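Local coordinates for protein tryptophanyl-tRNA synthetase (PDB 3HV0) that probably joins tryptophan to its cognate tRNA at the expense of ATP, supplying tryptophanyl-tRNA for protein synthesis through its class I catalytic region, at residues Phe120-Asn125 / Phe184-Ser189; Tyr134-Met139 / Asn157-Ala162; Tyr165-Arg170 / Phe206-Pro211; Ala199-Pro204 / Asp231-Met236. One frame throughout, in Å; residues are numbered along the deposited sequence.

Contact 1 (Phe120-Asn125 / Phe184-Ser189); sequences FIFKSN and FGFKDS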
# COMPACT_ATOMS: atom_id res chain seq x y z
N PHE A 120 2.00 -12.91 5.00
CA PHE A 120 3.37 -12.75 4.58
C PHE A 120 4.10 -11.74 5.48
O PHE A 120 5.28 -11.92 5.77
CB PHE A 120 3.43 -12.30 3.14
CG PHE A 120 4.79 -11.82 2.72
CD1 PHE A 120 5.81 -12.73 2.52
CD2 PHE A 120 5.05 -10.49 2.51
CE1 PHE A 120 7.06 -12.32 2.12
CE2 PHE A 120 6.31 -10.07 2.10
CZ PHE A 120 7.32 -10.98 1.92
N ILE A 121 3.41 -10.69 5.93
CA ILE A 121 4.05 -9.65 6.72
C ILE A 121 4.35 -10.10 8.16
O ILE A 121 5.46 -9.87 8.66
CB ILE A 121 3.27 -8.31 6.73
CG1 ILE A 121 3.51 -7.56 5.42
CG2 ILE A 121 3.75 -7.41 7.89
CD1 ILE A 121 4.96 -7.11 5.25
N PHE A 122 3.37 -10.75 8.78
CA PHE A 122 3.41 -11.07 10.21
C PHE A 122 3.99 -12.42 10.56
O PHE A 122 4.16 -12.72 11.75
CB PHE A 122 1.98 -10.99 10.76
CG PHE A 122 1.56 -9.61 11.12
CD1 PHE A 122 1.64 -9.16 12.43
CD2 PHE A 122 1.08 -8.74 10.15
CE1 PHE A 122 1.25 -7.88 12.76
CE2 PHE A 122 0.67 -7.47 10.47
CZ PHE A 122 0.76 -7.03 11.78
N LYS A 123 4.29 -13.24 9.56
CA LYS A 123 4.76 -14.62 9.76
C LYS A 123 6.04 -14.87 8.98
O LYS A 123 5.98 -15.25 7.81
CB LYS A 123 3.69 -15.61 9.30
CG LYS A 123 2.48 -15.67 10.20
CD LYS A 123 2.79 -16.53 11.42
CE LYS A 123 1.92 -16.22 12.64
NZ LYS A 123 2.41 -17.01 13.83
N SER A 124 7.18 -14.71 9.66
CA SER A 124 8.52 -14.87 9.08
C SER A 124 8.68 -16.08 8.15
O SER A 124 9.42 -16.02 7.16
CB SER A 124 9.57 -14.98 10.20
N ASN A 125 8.01 -17.17 8.50
CA ASN A 125 8.07 -18.43 7.76
C ASN A 125 7.08 -18.47 6.57
O ASN A 125 6.55 -19.53 6.25
CB ASN A 125 7.75 -19.61 8.71
CG ASN A 125 6.33 -19.53 9.31
OD1 ASN A 125 5.81 -18.44 9.57
ND2 ASN A 125 5.71 -20.69 9.54
N PHE A 184 -2.38 -1.69 18.62
CA PHE A 184 -1.95 -3.06 18.28
C PHE A 184 -0.77 -3.55 19.12
O PHE A 184 -0.42 -4.73 19.07
CB PHE A 184 -1.61 -3.12 16.79
CG PHE A 184 -2.79 -2.83 15.90
CD1 PHE A 184 -3.10 -1.53 15.56
CD2 PHE A 184 -3.60 -3.84 15.44
CE1 PHE A 184 -4.20 -1.24 14.76
CE2 PHE A 184 -4.70 -3.55 14.63
CZ PHE A 184 -5.00 -2.25 14.30
N GLY A 185 -0.18 -2.67 19.90
CA GLY A 185 0.91 -3.06 20.78
C GLY A 185 2.23 -3.33 20.08
O GLY A 185 3.10 -4.01 20.63
N PHE A 186 2.42 -2.79 18.87
CA PHE A 186 3.69 -2.99 18.16
C PHE A 186 4.80 -2.23 18.88
O PHE A 186 4.55 -1.48 19.81
CB PHE A 186 3.61 -2.55 16.70
CG PHE A 186 2.48 -3.21 15.91
CD1 PHE A 186 2.03 -4.49 16.20
CD2 PHE A 186 1.90 -2.54 14.85
CE1 PHE A 186 1.02 -5.07 15.46
CE2 PHE A 186 0.89 -3.11 14.11
CZ PHE A 186 0.45 -4.39 14.42
N LYS A 187 6.03 -2.44 18.44
CA LYS A 187 7.20 -1.78 19.04
C LYS A 187 8.08 -1.26 17.91
O LYS A 187 7.88 -1.62 16.75
CB LYS A 187 7.97 -2.76 19.93
N ASP A 188 9.04 -0.41 18.24
CA ASP A 188 9.93 0.14 17.23
C ASP A 188 10.70 -0.94 16.48
O ASP A 188 11.06 -0.78 15.31
CB ASP A 188 10.92 1.12 17.88
CG ASP A 188 10.40 2.54 17.93
OD1 ASP A 188 9.19 2.75 17.62
OD2 ASP A 188 11.19 3.46 18.26
N SER A 189 10.96 -2.04 17.16
CA SER A 189 11.66 -3.18 16.60
C SER A 189 10.84 -3.91 15.53
O SER A 189 11.40 -4.61 14.69
CB SER A 189 12.02 -4.16 17.73
OG SER A 189 12.92 -5.15 17.28
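Phe122 meets the Phe186 ring with its CZ–CE1 edge, and this pair of rings makes up the whole contact. The closest approach is between Phe122 CZ and Phe186 CZ, 3.7 Å apart; Phe122 CE1 to Phe186 CE1 follows at 3.9 Å. Phe186 CE1 lies in the plane of the Phe122 ring, just beyond its edge, whereas Phe122 comes at Phe186 obliquely. With centroids 5.8 Å apart and planes inclined by 53°, the pair is neither a parallel stack nor a T-shaped one. Both rings reach out from well-separated backbones, for the CA atoms of Phe122 and Phe186 stand 11.3 Å apart. Phe186 CG lies beside its own backbone N (chi1 -55°), which sends the ring toward helix 116-122.

The packing is tight on one flank of Phe186: Phe184 CB sits 3.4 Å above one face of the ring, displaced toward the rim, and Phe195 meets the ring edge-to-face. Gly185, with positive phi, ends helix 177-184 between the two phenylalanines. The other side is loose. Lys123, Ser124 and Asn125 leave the end of helix 116-122 into solvent, and Lys187 is not modelled beyond CB. At the outer ends the second subunit joins in: its Lys173 packs on Phe120 in a cation-pi contact, and its Lys181 forms a salt bridge with Asp188.

The rings thus bridge the C-terminal end of helix 116-122 and the loop between helices 177-184 and 192-202, close to Lys194 of the latter helix, which Phe122 also touches.

Contact 2 (Tyr134-Met139 / Asn157-Ala162); sequences YAYENM and NLEYIA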
# COMPACT_ATOMS: atom_id res chain seq x y z
N TYR A 134 -2.51 -20.12 -0.99
CA TYR A 134 -3.30 -20.49 0.17
C TYR A 134 -4.59 -19.68 0.16
O TYR A 134 -5.63 -20.15 0.62
CB TYR A 134 -2.58 -20.17 1.47
CG TYR A 134 -1.44 -21.05 1.90
CD1 TYR A 134 -1.04 -22.17 1.18
CD2 TYR A 134 -0.74 -20.74 3.07
CE1 TYR A 134 0.04 -22.96 1.61
CE2 TYR A 134 0.33 -21.50 3.50
CZ TYR A 134 0.72 -22.61 2.78
OH TYR A 134 1.78 -23.36 3.23
N ALA A 135 -4.48 -18.43 -0.31
CA ALA A 135 -5.64 -17.58 -0.49
C ALA A 135 -6.66 -18.20 -1.43
O ALA A 135 -7.84 -18.24 -1.12
CB ALA A 135 -5.23 -16.23 -1.01
N TYR A 136 -6.20 -18.70 -2.57
CA TYR A 136 -7.14 -19.22 -3.57
C TYR A 136 -7.80 -20.52 -3.14
O TYR A 136 -8.98 -20.73 -3.42
CB TYR A 136 -6.53 -19.29 -4.98
CG TYR A 136 -6.89 -18.03 -5.74
CD1 TYR A 136 -7.83 -18.04 -6.77
CD2 TYR A 136 -6.36 -16.81 -5.36
CE1 TYR A 136 -8.19 -16.84 -7.43
CE2 TYR A 136 -6.70 -15.62 -6.00
CZ TYR A 136 -7.61 -15.64 -7.02
OH TYR A 136 -7.91 -14.43 -7.62
N GLU A 137 -7.06 -21.38 -2.44
CA GLU A 137 -7.66 -22.59 -1.91
C GLU A 137 -8.66 -22.24 -0.83
O GLU A 137 -9.78 -22.78 -0.80
CB GLU A 137 -6.60 -23.53 -1.35
CG GLU A 137 -5.66 -24.09 -2.40
CD GLU A 137 -6.37 -24.91 -3.44
OE1 GLU A 137 -7.41 -25.50 -3.12
OE2 GLU A 137 -5.88 -24.97 -4.58
N ASN A 138 -8.27 -21.32 0.05
CA ASN A 138 -9.17 -20.78 1.08
C ASN A 138 -10.50 -20.25 0.52
O ASN A 138 -11.53 -20.46 1.13
CB ASN A 138 -8.47 -19.68 1.87
CG ASN A 138 -7.47 -20.23 2.89
OD1 ASN A 138 -7.06 -19.51 3.79
ND2 ASN A 138 -7.06 -21.51 2.75
N MET A 139 -10.46 -19.58 -0.64
CA MET A 139 -11.69 -19.10 -1.30
C MET A 139 -12.67 -20.22 -1.58
O MET A 139 -13.88 -20.04 -1.43
CB MET A 139 -11.40 -18.43 -2.65
CG MET A 139 -10.64 -17.14 -2.56
SD MET A 139 -10.69 -16.15 -4.06
CE MET A 139 -12.35 -16.54 -4.62
N ASN A 157 -5.97 -9.17 -1.25
CA ASN A 157 -5.35 -7.86 -1.21
C ASN A 157 -4.34 -7.67 -2.35
O ASN A 157 -4.24 -6.59 -2.90
CB ASN A 157 -4.70 -7.59 0.14
CG ASN A 157 -5.68 -7.24 1.21
OD1 ASN A 157 -6.79 -6.81 0.93
ND2 ASN A 157 -5.29 -7.42 2.46
N LEU A 158 -3.61 -8.70 -2.73
CA LEU A 158 -2.65 -8.53 -3.82
C LEU A 158 -3.35 -8.15 -5.13
O LEU A 158 -2.75 -7.53 -6.01
CB LEU A 158 -1.76 -9.77 -4.00
CG LEU A 158 -0.56 -9.87 -3.03
CD1 LEU A 158 0.52 -10.82 -3.55
CD2 LEU A 158 0.09 -8.55 -2.80
N GLU A 159 -4.62 -8.53 -5.27
CA GLU A 159 -5.29 -8.28 -6.53
C GLU A 159 -6.20 -7.08 -6.54
O GLU A 159 -6.47 -6.57 -7.61
CB GLU A 159 -6.00 -9.54 -6.98
CG GLU A 159 -5.01 -10.47 -7.66
CD GLU A 159 -5.58 -11.80 -7.99
OE1 GLU A 159 -6.73 -12.09 -7.59
OE2 GLU A 159 -4.85 -12.58 -8.64
N TYR A 160 -6.63 -6.61 -5.37
CA TYR A 160 -7.59 -5.51 -5.24
C TYR A 160 -7.01 -4.30 -4.56
O TYR A 160 -7.73 -3.34 -4.28
CB TYR A 160 -8.81 -6.00 -4.46
CG TYR A 160 -10.04 -5.11 -4.54
CD1 TYR A 160 -10.73 -4.94 -5.73
CD2 TYR A 160 -10.53 -4.47 -3.41
CE1 TYR A 160 -11.86 -4.14 -5.80
CE2 TYR A 160 -11.63 -3.66 -3.47
CZ TYR A 160 -12.30 -3.50 -4.67
OH TYR A 160 -13.42 -2.69 -4.73
N ILE A 161 -5.70 -4.31 -4.32
CA ILE A 161 -5.03 -3.28 -3.55
C ILE A 161 -5.24 -1.87 -4.12
O ILE A 161 -5.42 -0.91 -3.37
CB ILE A 161 -3.50 -3.58 -3.39
CG1 ILE A 161 -2.86 -2.53 -2.48
CG2 ILE A 161 -2.78 -3.63 -4.72
CD1 ILE A 161 -3.39 -2.56 -1.08
N ALA A 162 -5.23 -1.75 -5.45
CA ALA A 162 -5.37 -0.46 -6.11
C ALA A 162 -6.70 0.17 -5.85
O ALA A 162 -6.79 1.37 -5.66
CB ALA A 162 -5.17 -0.61 -7.60
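Tyr136 reaches Glu159 with the hydroxyl end of its ring, and Glu159 OE1 lies at the ring edge, near its plane. Tyr136 OH donates to Glu159 OE1 over 2.6 Å, a short bond, and the two side chains approach from opposite directions. The carboxylate receives the hydroxyl on its syn lone pair and stands steeply to the ring, at 77°. Beyond CG the Glu159 chain is extended (chi2 172°), which carries the carboxylate out to the tyrosine. One face of the Tyr136 ring is taken by Met139, one turn further along the same helix, whose SD lies 4.2 Å from the ring plane of Tyr136, over the ring centre. Helix 128-143 belongs to the crossover connecting the parallel neighbouring strands 110-114 and 152-156 of the Rossmann-type sheet, and helix 157-174 leaves the second of these strands directly. The bond therefore joins a crossover helix to the first turn of helix 157-174, where the helix dipole would probably favour a negative charge such as that of Glu159. Glu159 itself is exposed. On the sheet side, Tyr136 rests on Thr156 and Met139 on Ile154, both of strand 152-156.

Contact 3 (Tyr165-Arg170 / Phe206-Pro211); sequences YPDILR and FSSSFP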
# COMPACT_ATOMS: atom_id res chain seq x y z
N TYR A 165 -6.41 1.43 -2.31
CA TYR A 165 -5.32 2.34 -1.99
C TYR A 165 -5.80 3.74 -1.60
O TYR A 165 -5.26 4.32 -0.66
CB TYR A 165 -4.31 2.41 -3.14
CG TYR A 165 -2.91 2.89 -2.75
CD1 TYR A 165 -2.39 2.66 -1.50
CD2 TYR A 165 -2.10 3.52 -3.68
CE1 TYR A 165 -1.10 3.08 -1.16
CE2 TYR A 165 -0.79 3.95 -3.35
CZ TYR A 165 -0.31 3.72 -2.08
OH TYR A 165 0.96 4.12 -1.72
N PRO A 166 -6.82 4.30 -2.28
CA PRO A 166 -7.20 5.66 -1.89
C PRO A 166 -7.68 5.77 -0.45
O PRO A 166 -7.29 6.70 0.25
CB PRO A 166 -8.32 6.02 -2.88
CG PRO A 166 -8.03 5.20 -4.07
CD PRO A 166 -7.49 3.90 -3.53
N ASP A 167 -8.48 4.82 0.00
CA ASP A 167 -8.97 4.84 1.38
C ASP A 167 -7.89 4.40 2.34
O ASP A 167 -7.87 4.85 3.47
CB ASP A 167 -10.20 3.95 1.53
CG ASP A 167 -11.46 4.59 0.97
OD1 ASP A 167 -11.47 5.82 0.76
OD2 ASP A 167 -12.46 3.85 0.78
N ILE A 168 -6.98 3.53 1.92
CA ILE A 168 -5.83 3.18 2.77
C ILE A 168 -5.06 4.45 3.09
O ILE A 168 -4.75 4.73 4.24
CB ILE A 168 -4.90 2.15 2.10
CG1 ILE A 168 -5.61 0.78 1.98
CG2 ILE A 168 -3.56 2.03 2.90
CD1 ILE A 168 -4.98 -0.16 0.98
N LEU A 169 -4.77 5.22 2.06
CA LEU A 169 -4.01 6.47 2.19
C LEU A 169 -4.71 7.51 3.08
O LEU A 169 -4.06 8.21 3.87
CB LEU A 169 -3.71 7.04 0.80
CG LEU A 169 -2.64 6.31 -0.02
CD1 LEU A 169 -2.63 6.79 -1.46
CD2 LEU A 169 -1.24 6.48 0.62
N ARG A 170 -6.03 7.61 2.94
CA ARG A 170 -6.85 8.53 3.73
C ARG A 170 -6.92 8.16 5.21
O ARG A 170 -6.91 9.03 6.08
CB ARG A 170 -8.27 8.58 3.17
CG ARG A 170 -8.39 9.36 1.90
CD ARG A 170 -9.76 9.13 1.26
NE ARG A 170 -9.86 9.76 -0.07
CZ ARG A 170 -10.28 9.16 -1.19
NH1 ARG A 170 -10.67 7.90 -1.18
NH2 ARG A 170 -10.32 9.83 -2.33
N PHE A 206 -15.50 0.78 4.54
CA PHE A 206 -16.11 1.99 3.95
C PHE A 206 -16.55 1.69 2.54
O PHE A 206 -15.76 1.15 1.76
CB PHE A 206 -15.14 3.15 3.87
CG PHE A 206 -14.61 3.61 5.19
CD1 PHE A 206 -15.47 4.01 6.19
CD2 PHE A 206 -13.25 3.71 5.41
CE1 PHE A 206 -14.99 4.44 7.40
CE2 PHE A 206 -12.76 4.16 6.61
CZ PHE A 206 -13.63 4.51 7.62
N SER A 207 -17.75 2.13 2.20
CA SER A 207 -18.37 1.83 0.91
C SER A 207 -17.66 2.48 -0.25
O SER A 207 -17.74 1.99 -1.37
CB SER A 207 -19.84 2.28 0.91
OG SER A 207 -19.94 3.69 1.00
N SER A 208 -16.99 3.60 0.00
CA SER A 208 -16.16 4.21 -1.02
C SER A 208 -15.19 3.16 -1.62
O SER A 208 -14.93 3.18 -2.82
CB SER A 208 -15.38 5.42 -0.48
OG SER A 208 -14.44 5.05 0.53
N SER A 209 -14.71 2.22 -0.81
CA SER A 209 -13.69 1.25 -1.27
C SER A 209 -14.19 0.22 -2.28
O SER A 209 -13.42 -0.64 -2.73
CB SER A 209 -13.07 0.54 -0.10
OG SER A 209 -12.26 1.45 0.61
N PHE A 210 -15.47 0.31 -2.64
CA PHE A 210 -16.07 -0.58 -3.64
C PHE A 210 -16.91 0.25 -4.60
O PHE A 210 -18.13 0.16 -4.60
CB PHE A 210 -16.94 -1.67 -2.97
CG PHE A 210 -16.17 -2.55 -2.04
CD1 PHE A 210 -15.43 -3.61 -2.53
CD2 PHE A 210 -16.16 -2.29 -0.68
CE1 PHE A 210 -14.70 -4.43 -1.68
CE2 PHE A 210 -15.43 -3.11 0.17
CZ PHE A 210 -14.70 -4.18 -0.33
N PRO A 211 -16.24 1.07 -5.43
CA PRO A 211 -16.96 1.89 -6.42
C PRO A 211 -17.83 1.07 -7.40
O PRO A 211 -18.89 1.56 -7.81
CB PRO A 211 -15.83 2.62 -7.16
CG PRO A 211 -14.61 1.83 -6.89
CD PRO A 211 -14.79 1.24 -5.55
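Asp167 points its carboxylate from helix 157-174 into the 3-10 turn 207-209, where two serine hydroxyls converge on OD2. As hydrogen bonds these are very short: Ser208 OG lies 2.3 Å and Ser209 OG 2.4 Å from Asp167 OD2, and such lengths are best taken as doubtful in detail. In the model both hydroxyls lie against OD2, though the Ser209 proton has a second acceptor within reach and is not settled. Their torsions differ, Ser208 OG lying between its backbone N and carbonyl carbon (chi1 64°) and Ser209 OG anti to its carbonyl carbon, yet both place OG near Asp167 OD2.

Charge is balanced within the helix. Arg170 NH1 forms a salt bridge with Asp167 OD1 at 3.0 Å; the carboxylate oxygen lies close to the guanidinium plane, but the donor comes from above the carboxylate plane, 36° out of it. Tyr246 OH bonds to the same OD1, and the negative charge of this buried acid is probably well stabilised.

Van der Waals contact is slight across the two segments. Phe206 CB stays 4.1 Å from Asp167 OD2, while the Phe206 ring turns to Tyr246 and to Ile171 of helix 157-174.

Backbone bonds shape the receiving turn: Ser209 N reaches Phe206 O at 3.0 Å and Phe210 N reaches Ser207 O at 3.1 Å. The result is a buried helix aspartate facing a serine-bearing 3-10 turn, where the connection between helices 192-202 and 211-214 meets helix 157-174 within the class I catalytic domain.

Contact 4 (Ala199-Pro204 / Asp231-Met236); sequences AVQAAP and DPYFRM. With TRP (tryptophan), chain C.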
# COMPACT_ATOMS: atom_id res chain seq x y z
N ALA A 199 -4.56 -0.23 8.08
CA ALA A 199 -5.37 0.55 7.13
C ALA A 199 -5.91 -0.33 6.01
O ALA A 199 -7.04 -0.14 5.55
CB ALA A 199 -4.59 1.69 6.56
N VAL A 200 -5.12 -1.31 5.58
CA VAL A 200 -5.56 -2.25 4.54
C VAL A 200 -6.78 -3.05 4.98
O VAL A 200 -7.70 -3.27 4.19
CB VAL A 200 -4.44 -3.21 4.11
CG1 VAL A 200 -4.90 -4.13 2.99
CG2 VAL A 200 -3.24 -2.41 3.65
N GLN A 201 -6.81 -3.45 6.25
CA GLN A 201 -7.96 -4.18 6.77
C GLN A 201 -9.13 -3.29 7.10
O GLN A 201 -10.26 -3.73 7.06
CB GLN A 201 -7.60 -4.93 8.03
CG GLN A 201 -8.74 -5.76 8.55
CD GLN A 201 -8.32 -6.98 9.26
OE1 GLN A 201 -9.01 -7.43 10.15
NE2 GLN A 201 -7.19 -7.54 8.89
N ALA A 202 -8.84 -2.06 7.49
CA ALA A 202 -9.88 -1.08 7.78
C ALA A 202 -10.67 -0.70 6.52
O ALA A 202 -11.88 -0.66 6.55
CB ALA A 202 -9.27 0.15 8.39
N ALA A 203 -9.96 -0.50 5.41
CA ALA A 203 -10.50 0.15 4.21
C ALA A 203 -11.80 -0.45 3.63
O ALA A 203 -12.62 0.30 3.08
CB ALA A 203 -9.41 0.26 3.13
N PRO A 204 -11.97 -1.77 3.69
CA PRO A 204 -13.22 -2.31 3.16
C PRO A 204 -14.44 -2.03 4.03
O PRO A 204 -15.58 -2.22 3.55
CB PRO A 204 -12.96 -3.82 3.05
CG PRO A 204 -11.46 -3.96 3.06
CD PRO A 204 -10.97 -2.83 3.91
N ASP A 231 -11.27 -6.94 16.80
CA ASP A 231 -11.82 -5.65 17.22
C ASP A 231 -10.92 -4.39 17.06
O ASP A 231 -11.43 -3.34 16.66
CB ASP A 231 -12.30 -5.73 18.66
CG ASP A 231 -13.08 -4.49 19.07
OD1 ASP A 231 -14.06 -4.15 18.36
OD2 ASP A 231 -12.70 -3.86 20.09
N PRO A 232 -9.61 -4.49 17.40
CA PRO A 232 -8.68 -3.35 17.28
C PRO A 232 -8.70 -2.61 15.95
O PRO A 232 -8.65 -1.39 15.94
CB PRO A 232 -7.30 -4.01 17.47
CG PRO A 232 -7.57 -5.10 18.44
CD PRO A 232 -8.97 -5.61 18.12
N TYR A 233 -8.75 -3.34 14.84
CA TYR A 233 -8.79 -2.71 13.52
C TYR A 233 -10.03 -1.84 13.36
O TYR A 233 -9.96 -0.79 12.75
CB TYR A 233 -8.80 -3.75 12.38
CG TYR A 233 -7.58 -4.66 12.36
CD1 TYR A 233 -7.60 -5.91 12.96
CD2 TYR A 233 -6.40 -4.25 11.72
CE1 TYR A 233 -6.50 -6.74 12.94
CE2 TYR A 233 -5.28 -5.07 11.71
CZ TYR A 233 -5.34 -6.31 12.32
OH TYR A 233 -4.24 -7.14 12.29
N PHE A 234 -11.15 -2.28 13.91
CA PHE A 234 -12.43 -1.60 13.70
C PHE A 234 -12.75 -0.61 14.83
O PHE A 234 -13.65 0.23 14.71
CB PHE A 234 -13.54 -2.64 13.48
CG PHE A 234 -13.21 -3.61 12.37
CD1 PHE A 234 -13.03 -3.16 11.08
CD2 PHE A 234 -13.01 -4.97 12.63
CE1 PHE A 234 -12.69 -4.03 10.05
CE2 PHE A 234 -12.70 -5.84 11.62
CZ PHE A 234 -12.53 -5.37 10.33
N ARG A 235 -12.02 -0.70 15.93
CA ARG A 235 -12.00 0.38 16.91
C ARG A 235 -11.34 1.58 16.23
O ARG A 235 -11.85 2.68 16.25
CB ARG A 235 -11.21 -0.03 18.15
CG ARG A 235 -11.75 0.49 19.45
CD ARG A 235 -11.10 -0.22 20.63
NE ARG A 235 -9.80 0.38 20.96
CZ ARG A 235 -8.69 -0.29 21.27
NH1 ARG A 235 -8.66 -1.63 21.30
NH2 ARG A 235 -7.58 0.40 21.56
N MET A 236 -10.18 1.33 15.61
CA MET A 236 -9.40 2.38 14.94
C MET A 236 -10.19 3.06 13.80
O MET A 236 -10.31 4.27 13.75
CB MET A 236 -8.12 1.76 14.38
CG MET A 236 -7.27 2.69 13.53
SD MET A 236 -6.25 1.75 12.40
CE MET A 236 -7.52 0.95 11.40
N TRP C . -6.69 -10.45 9.55
CA TRP C . -7.87 -11.35 9.74
C TRP C . -7.41 -12.70 10.26
O TRP C . -6.22 -13.05 10.11
CB TRP C . -8.69 -11.51 8.45
CG TRP C . -9.69 -10.40 8.21
CD1 TRP C . -9.58 -9.38 7.30
CD2 TRP C . -10.95 -10.21 8.87
NE1 TRP C . -10.68 -8.57 7.36
CE2 TRP C . -11.53 -9.05 8.32
CE3 TRP C . -11.63 -10.90 9.87
CZ2 TRP C . -12.77 -8.57 8.74
CZ3 TRP C . -12.86 -10.41 10.28
CH2 TRP C . -13.41 -9.25 9.72
OXT TRP C . -8.23 -13.43 10.85
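Gln201 lies flat against Tyr233, joining two helices that line the tryptophan pocket of the Rossmann-type class I catalytic domain. Helix 231-240 follows strand 222-227, and helix 192-202 packs alongside it. From the backbone outward, Gln201 CB touches Tyr233 CD2 at 3.9 Å. The next atom, Gln201 CG, is anti to its backbone N (chi1 -176°) and lies over one face of the pyrrole part of the indole of the bound tryptophan, 3.6 Å from the ligand's NE1. Gln201 CD is nearer still, 3.3 Å from CD1 of the ligand. A bend at chi2 then sets the terminal amide over one face of the Tyr233 ring, the two planes only 17° apart. The amide is thereby sandwiched between the tyrosine and the substrate. Tyr78 OH and Glu118 OE1 also hydrogen-bond the ligand, and Tyr78 OH reaches Gln201 O as well. Phe234 reaches the benzo part of the indole with CZ, which is 3.6 Å from CZ2 of the ligand; that ligand atom lies at the phenyl edge, near its plane. Elsewhere in the contact, the bent thioether of Met236 brings CE to 3.6 Å from Ala202 CB.

Contacts 3 and 4 lie closest together, their centres 12 Å apart, and a probable hydrogen bond joins them: Ser209 OG to Ala203 O, 2.8 Å. Contact 2 shares helix 157-174 with contact 3, where Tyr160 OH probably bonds to Ser209 O at 2.9 Å, and it touches contact 4 through Asn157 ND2 and Val200 CG1 (3.4 Å). Contact 1 meets contact 4 by its rings, Phe184 CE2 to Tyr233 CE2, 3.3 Å. Contact 4 alone bears directly on the bound tryptophan. In contact 1 the side chain of Phe122 is about 8 Å from the bound tryptophan. In contact 3 the side chain of Ser209 is about 12 Å from it. Contacts 1, 2 and 3 also adjoin the second subunit.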